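Local coordinates for sensory box/GGDEF domain protein (Colwellia psychrerythraea, PDB 3LYX) that probably senses a signal through its PAS domain, the part described here, and passes it on to a GGDEF domain of the diguanylate cyclase family, at residues 14-20 against 32-36; 54-60 against 82-86; 93-99 against 112-118. One frame throughout, in Å; residues are numbered along the deposited sequence.

Contact 1 of 3, residues 14-20 against 32-36; sequences DYVFDAI and WNKGS
Asn33 lays its amide between residues 18-20 and the start of helix 34-40, serving as the N-cap where the second strand of the PAS sheet hands over to that helix. Its CG stands between the backbone N and the carbonyl carbon (chi1 68°), a turn that puts both ends of the amide to work. Asn33 OD1 accepts from Ile20 N at 2.8 Å and, from the opposite face of its plane, takes the capping bond from Ser36 N at 3.1 Å; both donors stand well out of that plane. Asn33 ND2 gives a nearly straight bond to Asp18 O (2.9 Å, 164°), close to the amide plane, and also reaches Phe13 O. Asparagine suits the place because one flat group offers acceptor and donor together. With an alanine here, Ile20 N and Ser36 N would probably lose their common acceptor and Asp18 O its side-chain donor, freeing the strand's start to shift against the helix. The Ile20 and Asn33 side chains cross at about a right angle, with Ile20 CG1 3.4 Å from Asn33 ND2. Farther back, Asp14 OD1 receives Lys34 N at 2.8 Å, its negative charge probably favouring the helix start, while Lys34 CG rests against the same oxygen. Gly35 must be small, since a beta carbon would collide with Asp18 O. A water accepts from Gly35 N and donates to Val16 O, 3.0 Å from each.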
loop_
_atom_site.group_PDB
_atom_site.type_symbol
_atom_site.label_atom_id
_atom_site.label_comp_id
_atom_site.label_asym_id
_atom_site.label_seq_id
_atom_site.Cartn_x
_atom_site.Cartn_y
_atom_site.Cartn_z
ATOM N N ASP B 14 -4.843 5.093 -2.167
ATOM C CA ASP B 14 -5.282 5.889 -1.026
ATOM C C ASP B 14 -5.891 5.117 0.137
ATOM O O ASP B 14 -6.476 5.721 1.035
ATOM C CB ASP B 14 -6.248 6.996 -1.466
ATOM C CG ASP B 14 -5.520 8.246 -1.953
ATOM O OD1 ASP B 14 -4.529 8.647 -1.305
ATOM O OD2 ASP B 14 -5.940 8.830 -2.976
ATOM N N TYR B 15 -5.738 3.796 0.136
ATOM C CA TYR B 15 -6.284 2.985 1.221
ATOM C C TYR B 15 -5.237 2.256 2.055
ATOM O O TYR B 15 -5.522 1.835 3.168
ATOM C CB TYR B 15 -7.302 1.989 0.667
ATOM C CG TYR B 15 -8.546 2.674 0.162
ATOM C CD1 TYR B 15 -9.440 3.267 1.049
ATOM C CD2 TYR B 15 -8.817 2.752 -1.199
ATOM C CE1 TYR B 15 -10.576 3.919 0.596
ATOM C CE2 TYR B 15 -9.950 3.404 -1.664
ATOM C CZ TYR B 15 -10.828 3.984 -0.757
ATOM O OH TYR B 15 -11.972 4.604 -1.201
ATOM N N VAL B 16 -4.027 2.109 1.528
ATOM C CA VAL B 16 -2.973 1.429 2.274
ATOM C C VAL B 16 -2.452 2.287 3.433
ATOM O O VAL B 16 -2.607 3.510 3.435
ATOM C CB VAL B 16 -1.789 1.052 1.344
ATOM C CG1 VAL B 16 -2.262 0.083 0.260
ATOM C CG2 VAL B 16 -1.194 2.318 0.705
ATOM N N PHE B 17 -1.846 1.643 4.422
ATOM C CA PHE B 17 -1.298 2.354 5.569
ATOM C C PHE B 17 0.076 2.887 5.184
ATOM O O PHE B 17 0.584 3.833 5.783
ATOM C CB PHE B 17 -1.174 1.414 6.766
ATOM C CG PHE B 17 -0.537 2.046 7.973
ATOM C CD1 PHE B 17 -1.104 3.171 8.573
ATOM C CD2 PHE B 17 0.625 1.505 8.523
ATOM C CE1 PHE B 17 -0.522 3.752 9.710
ATOM C CE2 PHE B 17 1.215 2.075 9.656
ATOM C CZ PHE B 17 0.639 3.203 10.252
ATOM N N ASP B 18 0.675 2.246 4.189
ATOM C CA ASP B 18 1.978 2.642 3.672
ATOM C C ASP B 18 1.927 4.062 3.122
ATOM O O ASP B 18 0.976 4.432 2.448
ATOM C CB ASP B 18 2.382 1.709 2.534
ATOM C CG ASP B 18 2.552 0.279 2.989
ATOM O OD1 ASP B 18 3.718 -0.121 3.204
ATOM O OD2 ASP B 18 1.518 -0.430 3.136
ATOM N N ALA B 19 2.956 4.849 3.402
ATOM C CA ALA B 19 3.021 6.209 2.871
ATOM C C ALA B 19 3.757 6.119 1.537
ATOM O O ALA B 19 4.960 5.823 1.489
ATOM C CB ALA B 19 3.778 7.104 3.832
ATOM N N ILE B 20 3.025 6.342 0.452
ATOM C CA ILE B 20 3.602 6.300 -0.884
ATOM C C ILE B 20 3.949 7.722 -1.324
ATOM O O ILE B 20 3.122 8.629 -1.219
ATOM C CB ILE B 20 2.609 5.720 -1.923
ATOM C CG1 ILE B 20 2.117 4.333 -1.484
ATOM C CG2 ILE B 20 3.280 5.625 -3.292
ATOM C CD1 ILE B 20 3.225 3.322 -1.319
ATOM N N TRP B 32 1.067 11.605 -4.009
ATOM C CA TRP B 32 1.115 11.486 -2.557
ATOM C C TRP B 32 -0.211 10.852 -2.135
ATOM O O TRP B 32 -1.266 11.334 -2.540
ATOM C CB TRP B 32 1.257 12.931 -2.036
ATOM C CG TRP B 32 1.296 13.191 -0.565
ATOM C CD1 TRP B 32 0.234 13.464 0.249
ATOM C CD2 TRP B 32 2.466 13.318 0.248
ATOM N NE1 TRP B 32 0.670 13.761 1.515
ATOM C CE2 TRP B 32 2.037 13.678 1.544
ATOM C CE3 TRP B 32 3.838 13.163 0.005
ATOM C CZ2 TRP B 32 2.929 13.886 2.596
ATOM C CZ3 TRP B 32 4.727 13.369 1.050
ATOM C CH2 TRP B 32 4.268 13.728 2.331
ATOM N N ASN B 33 -0.172 9.778 -1.344
ATOM C CA ASN B 33 -1.414 9.125 -0.912
ATOM C C ASN B 33 -1.760 9.513 0.522
ATOM O O ASN B 33 -0.986 10.205 1.189
ATOM C CB ASN B 33 -1.295 7.596 -1.030
ATOM C CG ASN B 33 -0.310 7.002 -0.031
ATOM O OD1 ASN B 33 0.566 7.695 0.482
ATOM N ND2 ASN B 33 -0.444 5.705 0.236
ATOM N N LYS B 34 -2.920 9.068 0.996
ATOM C CA LYS B 34 -3.375 9.386 2.347
ATOM C C LYS B 34 -2.370 8.925 3.388
ATOM O O LYS B 34 -2.154 9.600 4.403
ATOM C CB LYS B 34 -4.729 8.732 2.624
ATOM C CG LYS B 34 -5.828 9.087 1.618
ATOM C CD LYS B 34 -6.146 10.582 1.608
ATOM C CE LYS B 34 -7.221 10.904 0.573
ATOM N NZ LYS B 34 -7.595 12.353 0.550
ATOM N N GLY B 35 -1.764 7.767 3.133
ATOM C CA GLY B 35 -0.773 7.231 4.047
ATOM C C GLY B 35 0.347 8.214 4.336
ATOM O O GLY B 35 0.803 8.325 5.472
ATOM N N SER B 36 0.795 8.932 3.310
ATOM C CA SER B 36 1.870 9.900 3.497
ATOM C C SER B 36 1.371 11.098 4.301
ATOM O O SER B 36 2.115 11.679 5.090
ATOM C CB SER B 36 2.418 10.352 2.143
ATOM O OG SER B 36 3.059 9.274 1.473
HETATM O O HOH W 1 -3.150 5.705 1.422
HETATM O O HOH W 2 0.506 6.433 7.757
#

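Contact 2 of 3, residues 54-60 against 82-86; sequences MLHVPGD and IRMLH
Arg83 grips Asp60 side-on in a salt bridge: Arg83 NH2 donates to Asp60 OD1 at 2.5 Å, shorter than usual and so doubtful in its exact length, and Arg83 NE reaches the syn lone pair of Asp60 OD2 at 2.8 Å. The two flat groups are not coplanar, their planes standing 42° apart. Over one face of the guanidinium, off toward its rim, lies Val57 CG1, 3.6 Å from Arg83 NH2, a small branched cover that leaves the edge to the carboxylate. The bend at chi3 (-58°) swings the guanidinium back to Asp60, and a backbone bond from Asp60 N to Val57 O holds these two neighbours of the arginine in one turn. Arg83 and Leu85 belong to strand 78-85, one of the two outermost strands of the PAS sheet within the chain, met here by the loop that leads into helix 61-75. Leu85 N donates to Leu55 O at 3.0 Å. Leu85 turns its side chain to the loop, Leu85 CD2 3.4 Å from His56 O, and crosses Pro58 at about a right angle near CD, so that an aliphatic residue fits against the proline ring. Farther out, Trp93 of the next strand packs on Arg83, and one water joins Val57 N, Asp60 OD2 and Arg83 O, its oxygen 2.7 Å from Asp60 OD2.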
loop_
_atom_site.group_PDB
_atom_site.type_symbol
_atom_site.label_atom_id
_atom_site.label_comp_id
_atom_site.label_asym_id
_atom_site.label_seq_id
_atom_site.Cartn_x
_atom_site.Cartn_y
_atom_site.Cartn_z
ATOM N N MET B 54 12.022 18.222 1.524
ATOM C CA MET B 54 11.373 19.007 2.567
ATOM C C MET B 54 10.972 18.041 3.696
ATOM O O MET B 54 10.675 18.468 4.814
ATOM C CB MET B 54 10.155 19.773 2.001
ATOM C CG MET B 54 8.774 19.175 2.239
ATOM S SD MET B 54 7.394 20.257 1.655
ATOM C CE MET B 54 7.307 21.340 2.962
ATOM N N LEU B 55 11.014 16.737 3.404
ATOM C CA LEU B 55 10.667 15.694 4.382
ATOM C C LEU B 55 11.882 15.193 5.177
ATOM O O LEU B 55 11.741 14.416 6.129
ATOM C CB LEU B 55 10.014 14.497 3.682
ATOM C CG LEU B 55 8.795 14.754 2.794
ATOM C CD1 LEU B 55 8.395 13.454 2.124
ATOM C CD2 LEU B 55 7.638 15.323 3.621
ATOM N N HIS B 56 13.069 15.635 4.771
ATOM C CA HIS B 56 14.316 15.253 5.432
ATOM C C HIS B 56 14.668 16.249 6.524
ATOM O O HIS B 56 14.177 17.385 6.541
ATOM C CB HIS B 56 15.482 15.263 4.438
ATOM C CG HIS B 56 15.354 14.268 3.330
ATOM N ND1 HIS B 56 16.035 14.399 2.139
ATOM C CD2 HIS B 56 14.644 13.119 3.236
ATOM C CE1 HIS B 56 15.748 13.374 1.357
ATOM N NE2 HIS B 56 14.906 12.583 2.000
ATOM N N VAL B 57 15.529 15.817 7.436
ATOM C CA VAL B 57 16.010 16.694 8.486
ATOM C C VAL B 57 17.162 17.384 7.763
ATOM O O VAL B 57 18.065 16.720 7.254
ATOM C CB VAL B 57 16.537 15.900 9.685
ATOM C CG1 VAL B 57 17.047 16.855 10.760
ATOM C CG2 VAL B 57 15.428 15.023 10.231
ATOM N N PRO B 58 17.139 18.724 7.698
ATOM C CA PRO B 58 18.171 19.519 7.023
ATOM C C PRO B 58 19.532 18.870 6.783
ATOM O O PRO B 58 20.023 18.852 5.655
ATOM C CB PRO B 58 18.251 20.763 7.894
ATOM C CG PRO B 58 16.800 20.988 8.207
ATOM C CD PRO B 58 16.313 19.587 8.562
ATOM N N GLY B 59 20.138 18.327 7.831
ATOM C CA GLY B 59 21.446 17.715 7.667
ATOM C C GLY B 59 21.546 16.477 6.786
ATOM O O GLY B 59 22.490 16.343 5.999
ATOM N N ASP B 60 20.563 15.586 6.902
ATOM C CA ASP B 60 20.552 14.319 6.171
ATOM C C ASP B 60 20.431 14.305 4.646
ATOM O O ASP B 60 20.957 13.402 3.995
ATOM C CB ASP B 60 19.447 13.419 6.732
ATOM C CG ASP B 60 19.478 13.325 8.247
ATOM O OD1 ASP B 60 20.544 13.591 8.843
ATOM O OD2 ASP B 60 18.436 12.973 8.846
ATOM N N ILE B 82 15.899 5.936 7.905
ATOM C CA ILE B 82 16.344 7.318 7.959
ATOM C C ILE B 82 15.475 8.190 8.854
ATOM O O ILE B 82 14.378 7.794 9.244
ATOM C CB ILE B 82 16.331 7.906 6.532
ATOM C CG1 ILE B 82 14.919 7.770 5.940
ATOM C CG2 ILE B 82 17.334 7.151 5.647
ATOM C CD1 ILE B 82 14.754 8.373 4.558
ATOM N N ARG B 83 15.973 9.374 9.187
ATOM C CA ARG B 83 15.196 10.288 10.007
ATOM C C ARG B 83 14.110 10.914 9.138
ATOM O O ARG B 83 14.218 10.958 7.910
ATOM C CB ARG B 83 16.078 11.382 10.616
ATOM C CG ARG B 83 16.918 10.908 11.797
ATOM C CD ARG B 83 17.580 12.070 12.516
ATOM N NE ARG B 83 18.431 12.841 11.617
ATOM C CZ ARG B 83 19.096 13.936 11.968
ATOM N NH1 ARG B 83 19.011 14.399 13.209
ATOM N NH2 ARG B 83 19.849 14.571 11.076
ATOM N N MET B 84 13.072 11.401 9.795
ATOM C CA MET B 84 11.935 12.002 9.125
ATOM C C MET B 84 11.611 13.323 9.828
ATOM O O MET B 84 11.706 13.418 11.054
ATOM C CB MET B 84 10.761 11.026 9.230
ATOM C CG MET B 84 9.459 11.484 8.641
ATOM S SD MET B 84 8.093 10.665 9.481
ATOM C CE MET B 84 7.516 12.051 10.474
ATOM N N LEU B 85 11.259 14.344 9.054
ATOM C CA LEU B 85 10.901 15.641 9.618
ATOM C C LEU B 85 9.420 15.872 9.344
ATOM O O LEU B 85 9.009 16.071 8.194
ATOM C CB LEU B 85 11.735 16.761 8.985
ATOM C CG LEU B 85 11.359 18.186 9.423
ATOM C CD1 LEU B 85 11.501 18.319 10.932
ATOM C CD2 LEU B 85 12.232 19.207 8.709
ATOM N N HIS B 86 8.618 15.821 10.405
ATOM C CA HIS B 86 7.176 15.997 10.291
ATOM C C HIS B 86 6.825 17.456 10.047
ATOM O O HIS B 86 7.614 18.347 10.339
ATOM C CB HIS B 86 6.481 15.496 11.565
ATOM C CG HIS B 86 4.986 15.428 11.456
ATOM N ND1 HIS B 86 4.179 16.542 11.550
ATOM C CD2 HIS B 86 4.155 14.379 11.245
ATOM C CE1 HIS B 86 2.916 16.182 11.405
ATOM N NE2 HIS B 86 2.873 14.874 11.218
HETATM O O HOH W 3 8.782 18.375 6.901
HETATM O O HOH W 4 12.553 11.508 5.691
HETATM O O HOH W 5 16.341 13.188 7.228
HETATM O O HOH W 6 18.481 10.044 8.535
#

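Contact 3 of 3, residues 93-99 against 112-118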
loop_
_atom_site.group_PDB
_atom_site.type_symbol
_atom_site.label_atom_id
_atom_site.label_comp_id
_atom_site.label_asym_id
_atom_site.label_seq_id
_atom_site.Cartn_x
_atom_site.Cartn_y
_atom_site.Cartn_z
ATOM N N TRP B 93 11.880 8.434 12.997
ATOM C CA TRP B 93 12.578 7.517 12.102
ATOM C C TRP B 93 11.559 6.711 11.316
ATOM O O TRP B 93 10.475 6.411 11.814
ATOM C CB TRP B 93 13.493 6.560 12.875
ATOM C CG TRP B 93 14.694 7.209 13.478
ATOM C CD1 TRP B 93 14.753 7.902 14.652
ATOM C CD2 TRP B 93 16.009 7.257 12.917
ATOM N NE1 TRP B 93 16.024 8.378 14.859
ATOM C CE2 TRP B 93 16.816 7.999 13.808
ATOM C CE3 TRP B 93 16.587 6.746 11.746
ATOM C CZ2 TRP B 93 18.170 8.246 13.563
ATOM C CZ3 TRP B 93 17.932 6.992 11.504
ATOM C CH2 TRP B 93 18.707 7.735 12.409
ATOM N N ILE B 94 11.915 6.366 10.083
ATOM C CA ILE B 94 11.036 5.591 9.218
ATOM C C ILE B 94 11.829 4.520 8.487
ATOM O O ILE B 94 13.042 4.637 8.307
ATOM C CB ILE B 94 10.373 6.478 8.141
ATOM C CG1 ILE B 94 11.454 7.221 7.349
ATOM C CG2 ILE B 94 9.446 7.500 8.783
ATOM C CD1 ILE B 94 10.919 8.032 6.188
ATOM N N GLU B 95 11.138 3.461 8.096
ATOM C CA GLU B 95 11.752 2.398 7.318
ATOM C C GLU B 95 11.352 2.849 5.916
ATOM O O GLU B 95 10.170 3.072 5.648
ATOM C CB GLU B 95 11.126 1.039 7.648
ATOM C CG GLU B 95 11.447 -0.039 6.616
ATOM C CD GLU B 95 11.121 -1.437 7.108
ATOM O OE1 GLU B 95 10.005 -1.646 7.631
ATOM O OE2 GLU B 95 11.987 -2.329 6.969
ATOM N N SER B 96 12.327 3.003 5.033
ATOM C CA SER B 96 12.031 3.494 3.696
ATOM C C SER B 96 12.644 2.668 2.567
ATOM O O SER B 96 13.674 2.009 2.741
ATOM C CB SER B 96 12.490 4.962 3.598
ATOM O OG SER B 96 12.251 5.500 2.308
ATOM N N MET B 97 11.991 2.713 1.413
ATOM C CA MET B 97 12.443 1.994 0.230
ATOM C C MET B 97 12.197 2.890 -0.977
ATOM O O MET B 97 11.214 3.622 -1.028
ATOM C CB MET B 97 11.657 0.695 0.080
ATOM C CG MET B 97 12.035 -0.151 -1.120
ATOM S SD MET B 97 10.705 -1.318 -1.485
ATOM C CE MET B 97 9.622 -0.247 -2.361
ATOM N N CYS B 98 13.092 2.826 -1.950
ATOM C CA CYS B 98 12.967 3.637 -3.150
ATOM C C CYS B 98 13.382 2.842 -4.384
ATOM O O CYS B 98 14.431 2.197 -4.395
ATOM C CB CYS B 98 13.845 4.889 -3.026
ATOM S SG CYS B 98 13.663 6.080 -4.393
ATOM N N VAL B 99 12.538 2.865 -5.409
ATOM C CA VAL B 99 12.843 2.187 -6.662
ATOM C C VAL B 99 12.501 3.149 -7.789
ATOM O O VAL B 99 11.644 4.019 -7.635
ATOM C CB VAL B 99 12.053 0.855 -6.839
ATOM C CG1 VAL B 99 12.373 -0.083 -5.681
ATOM C CG2 VAL B 99 10.552 1.114 -6.926
ATOM N N LEU B 112 9.745 5.908 -6.926
ATOM C CA LEU B 112 8.624 5.489 -6.100
ATOM C C LEU B 112 9.175 5.248 -4.701
ATOM O O LEU B 112 10.093 4.446 -4.520
ATOM C CB LEU B 112 8.016 4.194 -6.653
ATOM C CG LEU B 112 6.855 3.547 -5.877
ATOM C CD1 LEU B 112 5.603 4.402 -5.994
ATOM C CD2 LEU B 112 6.573 2.159 -6.446
ATOM N N GLY B 113 8.639 5.962 -3.720
ATOM C CA GLY B 113 9.084 5.779 -2.354
ATOM C C GLY B 113 7.989 5.161 -1.492
ATOM O O GLY B 113 6.826 5.554 -1.598
ATOM N N ILE B 114 8.357 4.186 -0.664
ATOM C CA ILE B 114 7.421 3.517 0.251
ATOM C C ILE B 114 7.979 3.755 1.653
ATOM O O ILE B 114 9.154 3.491 1.912
ATOM C CB ILE B 114 7.335 1.979 -0.011
ATOM C CG1 ILE B 114 6.743 1.702 -1.392
ATOM C CG2 ILE B 114 6.432 1.318 1.046
ATOM C CD1 ILE B 114 7.553 2.243 -2.530
ATOM N N ASN B 115 7.147 4.242 2.565
ATOM C CA ASN B 115 7.639 4.558 3.896
ATOM C C ASN B 115 6.724 4.095 5.034
ATOM O O ASN B 115 5.511 3.996 4.861
ATOM C CB ASN B 115 7.847 6.077 3.984
ATOM C CG ASN B 115 8.746 6.612 2.876
ATOM O OD1 ASN B 115 9.966 6.691 3.035
ATOM N ND2 ASN B 115 8.148 6.965 1.743
ATOM N N ARG B 116 7.326 3.832 6.195
ATOM C CA ARG B 116 6.602 3.393 7.391
ATOM C C ARG B 116 7.264 3.898 8.673
ATOM O O ARG B 116 8.471 3.750 8.868
ATOM C CB ARG B 116 6.524 1.863 7.460
ATOM C CG ARG B 116 5.482 1.226 6.547
ATOM C CD ARG B 116 5.563 -0.290 6.633
ATOM N NE ARG B 116 6.861 -0.784 6.183
ATOM C CZ ARG B 116 7.236 -0.868 4.908
ATOM N NH1 ARG B 116 6.410 -0.498 3.937
ATOM N NH2 ARG B 116 8.446 -1.315 4.602
ATOM N N ASP B 117 6.458 4.479 9.551
ATOM C CA ASP B 117 6.945 4.998 10.820
ATOM C C ASP B 117 7.576 3.893 11.653
ATOM O O ASP B 117 7.022 2.803 11.786
ATOM C CB ASP B 117 5.800 5.642 11.606
ATOM C CG ASP B 117 6.166 5.903 13.052
ATOM O OD1 ASP B 117 7.303 6.358 13.304
ATOM O OD2 ASP B 117 5.318 5.657 13.938
ATOM N N ILE B 118 8.740 4.197 12.216
ATOM C CA ILE B 118 9.480 3.256 13.036
ATOM C C ILE B 118 9.977 3.977 14.297
ATOM O O ILE B 118 10.652 3.386 15.145
ATOM C CB ILE B 118 10.668 2.672 12.208
ATOM C CG1 ILE B 118 10.564 1.153 12.159
ATOM C CG2 ILE B 118 12.010 3.134 12.762
ATOM C CD1 ILE B 118 9.338 0.665 11.439
#
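Met97 and Ile114 lie side by side on the antiparallel hairpin of strands 91-102 and 108-117, part of the PAS sheet, and meet tightly at their ends: Met97 CE comes to 3.2 Å from Ile114 CD1, closer than usual for two carbons. The methionine reaches there by running out with CG anti to the backbone N and then bending at chi3 (80°), which folds its methyl down over the isoleucine's CG1-CD1 branch. A flexible thioether suits this task. On the same face, Val99 sets CG2 beside Leu112 CB at 4.0 Å, and Tyr15 of the second subunit packs on Met97, Val99 and Leu112. Glu95 and Arg116 continue the row toward the other end of the ladder; here Arg116 NH2 makes a weak salt bridge to Glu95 OE1 at 3.4 Å, while its NH1 is held more firmly by Asp18. The reverse face carries the smaller Ser96, Cys98 and Gly113 beside Asn115, whose side chain also packs on helix 34-40. Gly113, lacking a side chain, is a low point in this row, paired across the strands with Cys98. Ser96 OG donates to Asn115 OD1 at 2.7 Å from above the amide's carbonyl plane; from two residues back along the strand, Ile94 CD1 reaches Asn115 OD1 at 3.6 Å. Where the ladder ends, Ile118 N still bonds to Trp93 O at 2.8 Å, and Ile118 CG2 rests on Trp93 CB at 3.7 Å.

Overall arrangement
The three contacts share one antiparallel sheet, with contact 3 in the middle. Its centre is about 11 Å from that of contact 1 and about 12 Å from that of contact 2, whose own centres stand about 19 Å apart. Just before strand 19-24, Asp18 OD1 meets Arg116 NH1 in a 2.8 Å salt bridge, and the neighbouring strands of contacts 1 and 3 are joined by Ala19 O and Asn115 N (2.9 Å, a probable hydrogen bond). On the other flank, Ile82 O lies 3.0 Å from Ile94 N, a probable hydrogen bond linking contact 2 to contact 3. Contacts 1 and 2 also touch directly, Trp32 CZ3 packing on Leu55 CD1 at 3.8 Å. The second subunit reaches contacts 1 and 3 but leaves contact 2 untouched.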